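Local coordinates for periplasmic binding protein (Roseiflexus sp., PDB 5Y8B), which probably binds heme outside the cytoplasmic membrane and delivers it to an ABC-type importer, at residues 9-14 against 65-70; 20-25 against 107-112; 31-36 against 48-53; 203-208 against 241-246. All coordinates share one frame; numbering follows the deposited sequence.

Contact 1. Residues 9-14 against 65-70; sequences VSLNGD and TLVIGD. With MG (magnesium ion), chain B.
D14 OD2 is gripped twice: a magnesium ion binds it at 2.4 Å, and K104 NZ donates a hydrogen bond to it. The same ion holds D70 OD2 at 2.1 Å, and D94 and two waters are its other ligands in the model. The two carboxylates come in from opposite directions, their planes 54° apart, and the shared cation is what lets their OD2 atoms lie 3.0 Å apart. This metal site sits at the C-terminal end of two neighbouring strands, 8-10 and 66-70, in the four-stranded parallel sheet of the N-terminal lobe, whose Rossmann-like fold suits the binding-protein family. D70 also uses its other oxygen: OD1 accepts from A72 N, which ties the carboxylate to the loop beyond the strand, and probably from water 1, itself a metal ligand.

Regular pairing runs from V9 N to L66 O, then I68 N to V9 O, then L11 N to I68 O at 2.8 Å. Beyond S10 the first strand has ended and helix 13-21 soon begins, and a side chain takes over the pairing: N12 OD1 accepts from D70 N at 2.8 Å, the donor standing 49° out of the carbonyl plane, while ND2 donates to Q51. With N12 cut back to alanine, D70 N would probably lose this acceptor and Q51 OE1 this donor. G69 passes close by, with its CA 3.2 Å from N12 OD1. Earlier along the strands, L11 lies over V67 on the side facing helix 56-60, with L11 CD2 3.7 Å from V67 CG1.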
# COMPACT_ATOMS: atom_id res chain seq x y z
N VAL A 9 -18.36 8.05 -3.20
CA VAL A 9 -17.59 7.79 -1.99
C VAL A 9 -16.65 6.61 -2.26
O VAL A 9 -17.10 5.52 -2.64
CB VAL A 9 -18.48 7.59 -0.73
CG1 VAL A 9 -17.61 7.31 0.50
CG2 VAL A 9 -19.34 8.83 -0.47
N SER A 10 -15.36 6.86 -2.10
CA SER A 10 -14.30 5.86 -2.24
C SER A 10 -13.77 5.43 -0.86
O SER A 10 -13.42 6.26 -0.03
CB SER A 10 -13.16 6.41 -3.11
OG SER A 10 -12.04 5.53 -3.09
N LEU A 11 -13.70 4.13 -0.64
CA LEU A 11 -13.42 3.58 0.69
C LEU A 11 -11.95 3.26 0.97
O LEU A 11 -11.60 2.97 2.12
CB LEU A 11 -14.27 2.32 0.94
CG LEU A 11 -15.77 2.40 0.70
CD1 LEU A 11 -16.38 1.00 0.85
CD2 LEU A 11 -16.46 3.37 1.65
N ASN A 12 -11.11 3.28 -0.06
CA ASN A 12 -9.69 2.93 0.09
C ASN A 12 -8.84 3.90 -0.74
O ASN A 12 -9.25 4.32 -1.83
CB ASN A 12 -9.42 1.47 -0.31
CG ASN A 12 -10.47 0.50 0.25
OD1 ASN A 12 -11.53 0.29 -0.36
ND2 ASN A 12 -10.19 -0.09 1.43
N GLY A 13 -7.66 4.24 -0.21
CA GLY A 13 -6.77 5.21 -0.82
C GLY A 13 -6.32 4.88 -2.23
O GLY A 13 -6.23 5.78 -3.07
N ASP A 14 -6.03 3.61 -2.50
CA ASP A 14 -5.62 3.17 -3.83
C ASP A 14 -6.74 3.32 -4.86
O ASP A 14 -6.50 3.79 -5.98
CB ASP A 14 -5.04 1.75 -3.81
CG ASP A 14 -6.00 0.71 -3.24
OD1 ASP A 14 -6.80 1.03 -2.34
OD2 ASP A 14 -5.94 -0.46 -3.66
N THR A 65 -24.06 8.68 -4.88
CA THR A 65 -24.72 7.95 -5.97
C THR A 65 -24.05 6.60 -6.15
O THR A 65 -24.66 5.67 -6.67
CB THR A 65 -24.67 8.70 -7.31
OG1 THR A 65 -23.30 8.97 -7.66
CG2 THR A 65 -25.46 10.00 -7.24
N LEU A 66 -22.78 6.52 -5.73
CA LEU A 66 -21.95 5.32 -5.84
C LEU A 66 -20.93 5.21 -4.68
O LEU A 66 -20.30 6.20 -4.28
CB LEU A 66 -21.24 5.26 -7.21
CG LEU A 66 -20.21 4.15 -7.48
CD1 LEU A 66 -20.86 2.77 -7.61
CD2 LEU A 66 -19.35 4.47 -8.70
N VAL A 67 -20.80 4.00 -4.14
CA VAL A 67 -19.79 3.69 -3.11
C VAL A 67 -18.89 2.61 -3.68
O VAL A 67 -19.36 1.57 -4.15
CB VAL A 67 -20.42 3.23 -1.77
CG1 VAL A 67 -19.33 2.97 -0.73
CG2 VAL A 67 -21.38 4.28 -1.23
N ILE A 68 -17.59 2.86 -3.66
CA ILE A 68 -16.64 2.00 -4.34
C ILE A 68 -15.42 1.77 -3.45
O ILE A 68 -14.95 2.70 -2.76
CB ILE A 68 -16.31 2.55 -5.76
CG1 ILE A 68 -15.49 1.55 -6.57
CG2 ILE A 68 -15.69 3.95 -5.71
CD1 ILE A 68 -15.49 1.80 -8.07
N GLY A 69 -14.95 0.52 -3.41
CA GLY A 69 -13.76 0.14 -2.64
C GLY A 69 -13.16 -1.20 -3.03
O GLY A 69 -13.53 -1.79 -4.04
N ASP A 70 -12.21 -1.67 -2.24
CA ASP A 70 -11.69 -3.03 -2.40
C ASP A 70 -11.90 -3.89 -1.14
O ASP A 70 -12.44 -3.41 -0.14
CB ASP A 70 -10.21 -3.02 -2.88
CG ASP A 70 -9.26 -2.37 -1.88
OD1 ASP A 70 -9.51 -2.40 -0.66
OD2 ASP A 70 -8.21 -1.84 -2.33
MG MG B . -6.20 -1.75 -1.65
O HOH W 1 -7.14 -1.04 0.26
O HOH W 2 -4.19 -1.38 -1.23

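Contact 2. Residues 20-25 against 107-112; sequences FALGMG and FVAQAL
M24 reaches over to L112 along nearly its whole length. Its CB lies 3.9 Å from L112 CD1, and CG comes to 3.8 Å of the same methyl. The chain then bends twice, at chi2 (-74°) and chi3 (-89°), which folds it back across the leucine; beyond SD, the terminal CE meets L112 CB at 3.9 Å. L112 is therefore touched at its tip by the near end of the methionine and at its root by the far end.

L22 covers the preceding turn of the opposing helix. Its CD1 does most of the work, 3.8 Å from V108 CG1 and 4.0 Å from A109 CB, while CD2 lies beside the A109 methyl at 4.2 Å. No hydrogen bond joins the two segments. Between L22 and M24 the chain turns at G23, whose positive phi belongs to the Schellman motif ending helix 13-21; this reversal brings both side chains to bear on the end of helix 100-111. I114 touches L22 and M24, and R117 bonds to L22 O. Helices 13-21 and 100-111 lie side by side on the same face of the parallel sheet, both touching I68, the layered alpha/beta packing of a Rossmann-like lobe.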
# COMPACT_ATOMS: atom_id res chain seq x y z
N PHE A 20 -8.87 9.56 -9.44
CA PHE A 20 -8.18 10.77 -9.89
C PHE A 20 -7.35 10.56 -11.18
O PHE A 20 -7.45 11.36 -12.11
CB PHE A 20 -7.33 11.36 -8.77
CG PHE A 20 -8.13 12.20 -7.79
CD1 PHE A 20 -8.76 11.60 -6.69
CD2 PHE A 20 -8.25 13.59 -7.96
CE1 PHE A 20 -9.49 12.37 -5.79
CE2 PHE A 20 -8.97 14.36 -7.06
CZ PHE A 20 -9.59 13.75 -5.97
N ALA A 21 -6.58 9.47 -11.22
CA ALA A 21 -5.77 9.08 -12.39
C ALA A 21 -6.61 8.83 -13.64
O ALA A 21 -6.17 9.15 -14.74
CB ALA A 21 -4.88 7.88 -12.09
N LEU A 22 -7.81 8.30 -13.47
CA LEU A 22 -8.78 8.18 -14.56
C LEU A 22 -9.45 9.52 -14.96
O LEU A 22 -10.27 9.56 -15.91
CB LEU A 22 -9.85 7.13 -14.22
CG LEU A 22 -9.43 5.66 -14.17
CD1 LEU A 22 -10.50 4.84 -13.48
CD2 LEU A 22 -9.15 5.10 -15.57
N GLY A 23 -9.11 10.60 -14.25
CA GLY A 23 -9.64 11.95 -14.53
C GLY A 23 -11.05 12.18 -14.00
O GLY A 23 -11.76 13.05 -14.49
N MET A 24 -11.45 11.40 -13.00
CA MET A 24 -12.81 11.43 -12.47
C MET A 24 -12.87 12.00 -11.04
O MET A 24 -13.90 11.92 -10.38
CB MET A 24 -13.44 10.04 -12.54
CG MET A 24 -13.78 9.57 -13.95
SD MET A 24 -15.22 10.38 -14.68
CE MET A 24 -16.55 9.31 -14.11
N GLY A 25 -11.76 12.59 -10.59
CA GLY A 25 -11.64 13.12 -9.24
C GLY A 25 -12.66 14.16 -8.80
O GLY A 25 -12.92 14.29 -7.60
N PHE A 107 -11.61 -2.47 -13.13
CA PHE A 107 -12.83 -2.56 -12.32
C PHE A 107 -13.44 -1.16 -12.12
O PHE A 107 -14.64 -0.97 -12.40
CB PHE A 107 -12.50 -3.21 -10.96
CG PHE A 107 -13.66 -3.23 -9.99
CD1 PHE A 107 -14.52 -4.33 -9.94
CD2 PHE A 107 -13.87 -2.17 -9.12
CE1 PHE A 107 -15.57 -4.36 -9.04
CE2 PHE A 107 -14.93 -2.19 -8.22
CZ PHE A 107 -15.79 -3.29 -8.18
N VAL A 108 -12.62 -0.22 -11.64
CA VAL A 108 -13.02 1.16 -11.38
C VAL A 108 -13.51 1.86 -12.67
O VAL A 108 -14.60 2.45 -12.67
CB VAL A 108 -11.89 1.98 -10.67
CG1 VAL A 108 -12.31 3.43 -10.45
CG2 VAL A 108 -11.52 1.35 -9.34
N ALA A 109 -12.74 1.77 -13.75
CA ALA A 109 -13.09 2.39 -15.03
C ALA A 109 -14.45 1.90 -15.53
O ALA A 109 -15.27 2.71 -15.98
CB ALA A 109 -12.02 2.13 -16.07
N GLN A 110 -14.69 0.59 -15.41
CA GLN A 110 -15.96 -0.02 -15.78
C GLN A 110 -17.10 0.43 -14.89
O GLN A 110 -18.17 0.77 -15.40
CB GLN A 110 -15.85 -1.54 -15.79
CG GLN A 110 -17.00 -2.18 -16.54
CD GLN A 110 -16.82 -3.66 -16.72
OE1 GLN A 110 -15.76 -4.13 -17.16
NE2 GLN A 110 -17.85 -4.42 -16.39
N ALA A 111 -16.87 0.43 -13.57
CA ALA A 111 -17.82 0.97 -12.57
C ALA A 111 -18.19 2.45 -12.83
O ALA A 111 -19.31 2.86 -12.52
CB ALA A 111 -17.28 0.80 -11.16
N LEU A 112 -17.25 3.22 -13.39
CA LEU A 112 -17.47 4.61 -13.76
C LEU A 112 -17.87 4.80 -15.24
O LEU A 112 -17.93 5.93 -15.73
CB LEU A 112 -16.23 5.47 -13.43
CG LEU A 112 -15.69 5.53 -12.00
CD1 LEU A 112 -14.42 6.36 -11.95
CD2 LEU A 112 -16.72 6.07 -11.04

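Contact 3. Residues 31-36 against 48-53; sequences VDSSAT and IGYQRR
D32 and Q51 both place CG between the backbone N and the carbonyl carbon (chi1 78° and 70°), and these torsions let the carboxylate and the glutamine chain cross, their flat groups 58° apart. The closest approach is D32 OD2 to Q51 CB, 3.4 Å. That oxygen is already busy: S34 OG donates to it at 2.6 Å, on the syn side and close to the carboxylate plane, while S34 N donates at 3.2 Å from above the plane and closes an Asx turn. Trimmed to alanine, D32 would probably cost S34 N its Asx-turn bond and S34 OG its acceptor, leaving that hydroxyl less firmly held, with G13 N as its remaining partner, and removing the wall beside Q51. The amide of Q51 is engaged by N12.

Two backbone bonds join the loops, I48 N to V31 O at 2.7 Å and S33 N to G49 O at 3.1 Å. S33 lies obliquely by the Y50 ring, its OG 3.6 Å from Y50 CE1.

The first loop leaves strand 28-30 and the second leads into helix 56-60, with helix 39-42 between them. V31 and A35 rest on T16 of helix 13-21, and S34 OG accepts from G13 N at that helix's start.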
# COMPACT_ATOMS: atom_id res chain seq x y z
N VAL A 31 -13.64 10.46 1.03
CA VAL A 31 -12.51 9.52 0.98
C VAL A 31 -12.18 8.98 2.38
O VAL A 31 -12.68 9.50 3.38
CB VAL A 31 -11.24 10.20 0.40
CG1 VAL A 31 -11.45 10.60 -1.06
CG2 VAL A 31 -10.79 11.40 1.24
N ASP A 32 -11.33 7.97 2.45
CA ASP A 32 -10.83 7.48 3.75
C ASP A 32 -9.50 8.11 4.16
O ASP A 32 -8.89 8.85 3.38
CB ASP A 32 -10.74 5.95 3.76
CG ASP A 32 -9.53 5.44 3.03
OD1 ASP A 32 -9.32 5.79 1.85
OD2 ASP A 32 -8.77 4.68 3.65
N SER A 33 -9.06 7.81 5.38
CA SER A 33 -7.80 8.31 5.94
C SER A 33 -6.54 7.96 5.16
O SER A 33 -5.54 8.67 5.24
CB SER A 33 -7.63 7.83 7.38
OG SER A 33 -8.39 8.63 8.26
N SER A 34 -6.58 6.86 4.43
CA SER A 34 -5.42 6.39 3.70
C SER A 34 -5.30 7.04 2.32
O SER A 34 -4.33 6.77 1.61
CB SER A 34 -5.47 4.86 3.57
OG SER A 34 -6.44 4.46 2.62
N ALA A 35 -6.27 7.88 1.96
CA ALA A 35 -6.30 8.54 0.64
C ALA A 35 -5.40 9.77 0.58
O ALA A 35 -5.87 10.89 0.69
CB ALA A 35 -7.72 8.88 0.24
N THR A 36 -4.10 9.56 0.41
CA THR A 36 -3.11 10.65 0.51
C THR A 36 -2.55 11.12 -0.85
O THR A 36 -1.64 11.96 -0.88
CB THR A 36 -1.95 10.28 1.47
OG1 THR A 36 -1.39 9.01 1.09
CG2 THR A 36 -2.43 10.20 2.94
N ILE A 48 -14.09 9.92 5.70
CA ILE A 48 -15.17 9.03 6.17
C ILE A 48 -14.72 8.13 7.33
O ILE A 48 -15.53 7.40 7.88
CB ILE A 48 -15.78 8.15 5.05
CG1 ILE A 48 -14.74 7.15 4.51
CG2 ILE A 48 -16.39 9.03 3.95
CD1 ILE A 48 -15.32 6.04 3.67
N GLY A 49 -13.43 8.18 7.68
CA GLY A 49 -12.86 7.36 8.75
C GLY A 49 -11.82 6.37 8.25
O GLY A 49 -11.28 6.51 7.14
N TYR A 50 -11.54 5.38 9.08
CA TYR A 50 -10.55 4.36 8.77
C TYR A 50 -11.16 3.23 7.96
O TYR A 50 -12.22 2.70 8.32
CB TYR A 50 -9.87 3.88 10.06
CG TYR A 50 -9.07 4.98 10.72
CD1 TYR A 50 -7.86 5.42 10.17
CD2 TYR A 50 -9.54 5.61 11.89
CE1 TYR A 50 -7.12 6.44 10.76
CE2 TYR A 50 -8.80 6.63 12.49
CZ TYR A 50 -7.60 7.04 11.92
OH TYR A 50 -6.85 8.05 12.49
N GLN A 51 -10.48 2.88 6.87
CA GLN A 51 -11.02 1.96 5.85
C GLN A 51 -11.55 0.64 6.41
O GLN A 51 -12.49 0.08 5.85
CB GLN A 51 -10.01 1.74 4.70
CG GLN A 51 -8.79 0.91 5.07
CD GLN A 51 -7.64 1.03 4.08
OE1 GLN A 51 -7.77 0.71 2.90
NE2 GLN A 51 -6.48 1.46 4.58
N ARG A 52 -10.97 0.16 7.51
CA ARG A 52 -11.36 -1.10 8.16
C ARG A 52 -12.40 -0.93 9.27
O ARG A 52 -12.92 -1.92 9.78
CB ARG A 52 -10.13 -1.84 8.71
CG ARG A 52 -9.28 -2.52 7.65
CD ARG A 52 -7.97 -3.05 8.22
NE ARG A 52 -6.95 -3.16 7.18
CZ ARG A 52 -6.02 -2.24 6.90
NH1 ARG A 52 -5.94 -1.11 7.58
NH2 ARG A 52 -5.16 -2.47 5.92
N ARG A 53 -12.68 0.32 9.64
CA ARG A 53 -13.53 0.67 10.79
C ARG A 53 -14.65 1.65 10.37
O ARG A 53 -14.81 2.72 10.97
CB ARG A 53 -12.68 1.27 11.93
CG ARG A 53 -11.45 0.48 12.35
CD ARG A 53 -10.41 1.42 12.94
NE ARG A 53 -9.23 0.71 13.45
CZ ARG A 53 -8.77 0.80 14.70
NH1 ARG A 53 -7.69 0.10 15.05
NH2 ARG A 53 -9.35 1.57 15.61

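Contact 4. Residues 203-208 against 241-246; sequences LVLDKG and LYLLGM
L243 pushes a single methyl, CD2, into the hollow between L203 and L205, two residues apart on one side of strand 201-205. This is helix-on-sheet packing in the C-terminal lobe of the protein, where the strand runs parallel to both 144-151 and 235-238 and the short helix 240-244 follows the latter. L203 supplies one wall of the hollow. It meets L243 tip to tip, and its fork closes round the incoming methyl: L203 CG lies 4.0 Å from L243 CD2, with both L203 methyls scarcely farther off.

The other wall is L205, which crosses L243 obliquely and brings its CD2 to 3.9 Å from L243 CD2. With CG anti to the backbone N (chi1 179°), L243 stretches out from the helix far enough to fill the gap. V204, between the two leucines, turns its side chain away, to I235 and A237, and leaves the helix-facing side to its neighbours.

L205 is itself a bump. Its forked end fits against the helix beside L243 and is met there by L244. Around these four leucines the layer continues: L257 of helix 250-265 touches L203 and L243, and V165 of helix 164-171 touches L203 and L244. The seam depends wholly on apolar contacts, and at its L205 end L244 CD1 bridges the L205 fork, 4.0 Å from L205 CD1 and 4.1 Å from L205 CD2.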
# COMPACT_ATOMS: atom_id res chain seq x y z
N LEU A 203 13.12 -1.85 5.83
CA LEU A 203 12.05 -1.16 5.13
C LEU A 203 10.89 -0.85 6.08
O LEU A 203 10.35 -1.75 6.74
CB LEU A 203 11.57 -2.00 3.95
CG LEU A 203 10.49 -1.45 3.02
CD1 LEU A 203 10.98 -0.20 2.27
CD2 LEU A 203 10.10 -2.53 2.03
N VAL A 204 10.52 0.43 6.16
CA VAL A 204 9.49 0.89 7.08
C VAL A 204 8.52 1.86 6.40
O VAL A 204 8.71 2.25 5.23
CB VAL A 204 10.08 1.50 8.38
CG1 VAL A 204 10.86 0.45 9.18
CG2 VAL A 204 10.93 2.74 8.12
N LEU A 205 7.47 2.23 7.13
CA LEU A 205 6.56 3.27 6.70
C LEU A 205 6.89 4.59 7.38
O LEU A 205 7.23 4.61 8.57
CB LEU A 205 5.11 2.87 6.97
CG LEU A 205 4.59 1.57 6.32
CD1 LEU A 205 3.15 1.27 6.76
CD2 LEU A 205 4.73 1.55 4.80
N ASP A 206 6.81 5.68 6.61
CA ASP A 206 6.91 7.08 7.09
C ASP A 206 6.27 7.27 8.48
O ASP A 206 6.97 7.59 9.43
CB ASP A 206 6.28 8.03 6.03
CG ASP A 206 6.32 9.52 6.42
OD1 ASP A 206 7.16 9.95 7.26
OD2 ASP A 206 5.51 10.30 5.86
N LYS A 207 4.97 7.02 8.59
CA LYS A 207 4.24 7.25 9.85
C LYS A 207 4.63 6.30 10.98
O LYS A 207 4.59 6.70 12.15
CB LYS A 207 2.73 7.30 9.63
CG LYS A 207 2.31 8.66 9.07
CD LYS A 207 0.93 8.68 8.42
CE LYS A 207 0.74 10.00 7.68
NZ LYS A 207 -0.64 10.14 7.12
N GLY A 208 5.02 5.06 10.63
CA GLY A 208 5.57 4.09 11.57
C GLY A 208 6.90 4.53 12.16
O GLY A 208 7.09 4.48 13.38
N LEU A 241 0.46 4.11 1.29
CA LEU A 241 -0.24 4.10 0.01
C LEU A 241 0.70 3.84 -1.19
O LEU A 241 0.39 3.02 -2.05
CB LEU A 241 -1.01 5.40 -0.18
CG LEU A 241 -1.88 5.53 -1.43
CD1 LEU A 241 -2.88 4.38 -1.48
CD2 LEU A 241 -2.56 6.88 -1.46
N TYR A 242 1.83 4.53 -1.22
CA TYR A 242 2.84 4.38 -2.26
C TYR A 242 3.50 2.99 -2.28
O TYR A 242 3.64 2.39 -3.35
CB TYR A 242 3.91 5.46 -2.07
CG TYR A 242 4.90 5.65 -3.19
CD1 TYR A 242 4.48 5.88 -4.51
CD2 TYR A 242 6.28 5.67 -2.92
CE1 TYR A 242 5.40 6.09 -5.53
CE2 TYR A 242 7.22 5.88 -3.94
CZ TYR A 242 6.77 6.10 -5.23
OH TYR A 242 7.68 6.31 -6.24
N LEU A 243 3.89 2.49 -1.10
CA LEU A 243 4.53 1.18 -0.99
C LEU A 243 3.56 -0.01 -1.09
O LEU A 243 3.81 -0.95 -1.86
CB LEU A 243 5.38 1.10 0.29
CG LEU A 243 6.16 -0.19 0.65
CD1 LEU A 243 7.14 -0.62 -0.44
CD2 LEU A 243 6.89 -0.04 1.97
N LEU A 244 2.47 0.05 -0.32
CA LEU A 244 1.58 -1.10 -0.08
C LEU A 244 0.28 -1.12 -0.90
O LEU A 244 -0.34 -2.18 -1.04
CB LEU A 244 1.25 -1.23 1.41
CG LEU A 244 2.37 -1.18 2.46
CD1 LEU A 244 1.81 -1.18 3.87
CD2 LEU A 244 3.37 -2.31 2.28
N GLY A 245 -0.12 0.03 -1.43
CA GLY A 245 -1.42 0.22 -2.06
C GLY A 245 -1.69 -0.49 -3.38
O GLY A 245 -2.84 -0.77 -3.69
N MET A 246 -0.64 -0.76 -4.15
CA MET A 246 -0.74 -1.41 -5.47
C MET A 246 -1.65 -0.60 -6.43
O MET A 246 -2.57 -1.14 -7.06
CB MET A 246 -1.15 -2.90 -5.35
CG MET A 246 -0.10 -3.79 -4.68
SD MET A 246 1.33 -4.05 -5.75
CE MET A 246 2.16 -5.38 -4.87

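How the contacts relate
Contacts 1, 2 and 3 build the N-terminal lobe. Contact 1 pairs two strands of its parallel sheet; contact 2, centred about 11 Å away, lays helices over that sheet, with I68 CD1 3.7 Å from A111 CB. Contacts 1 and 2 share helix 13-21 and alternate along the chain, while contact 3 is nested inside both loops, the centres of contacts 1 and 3 about 10 Å apart. Contact 4 comes later in the chain, in the other lobe, its centre about 20 Å from that of contact 1. Yet L241 CD1 reaches D14 N at 3.4 Å, so residues after the second lobe's sheet pack against the start of helix 13-21, next to the metal site, consistent with a cleft between two lobes.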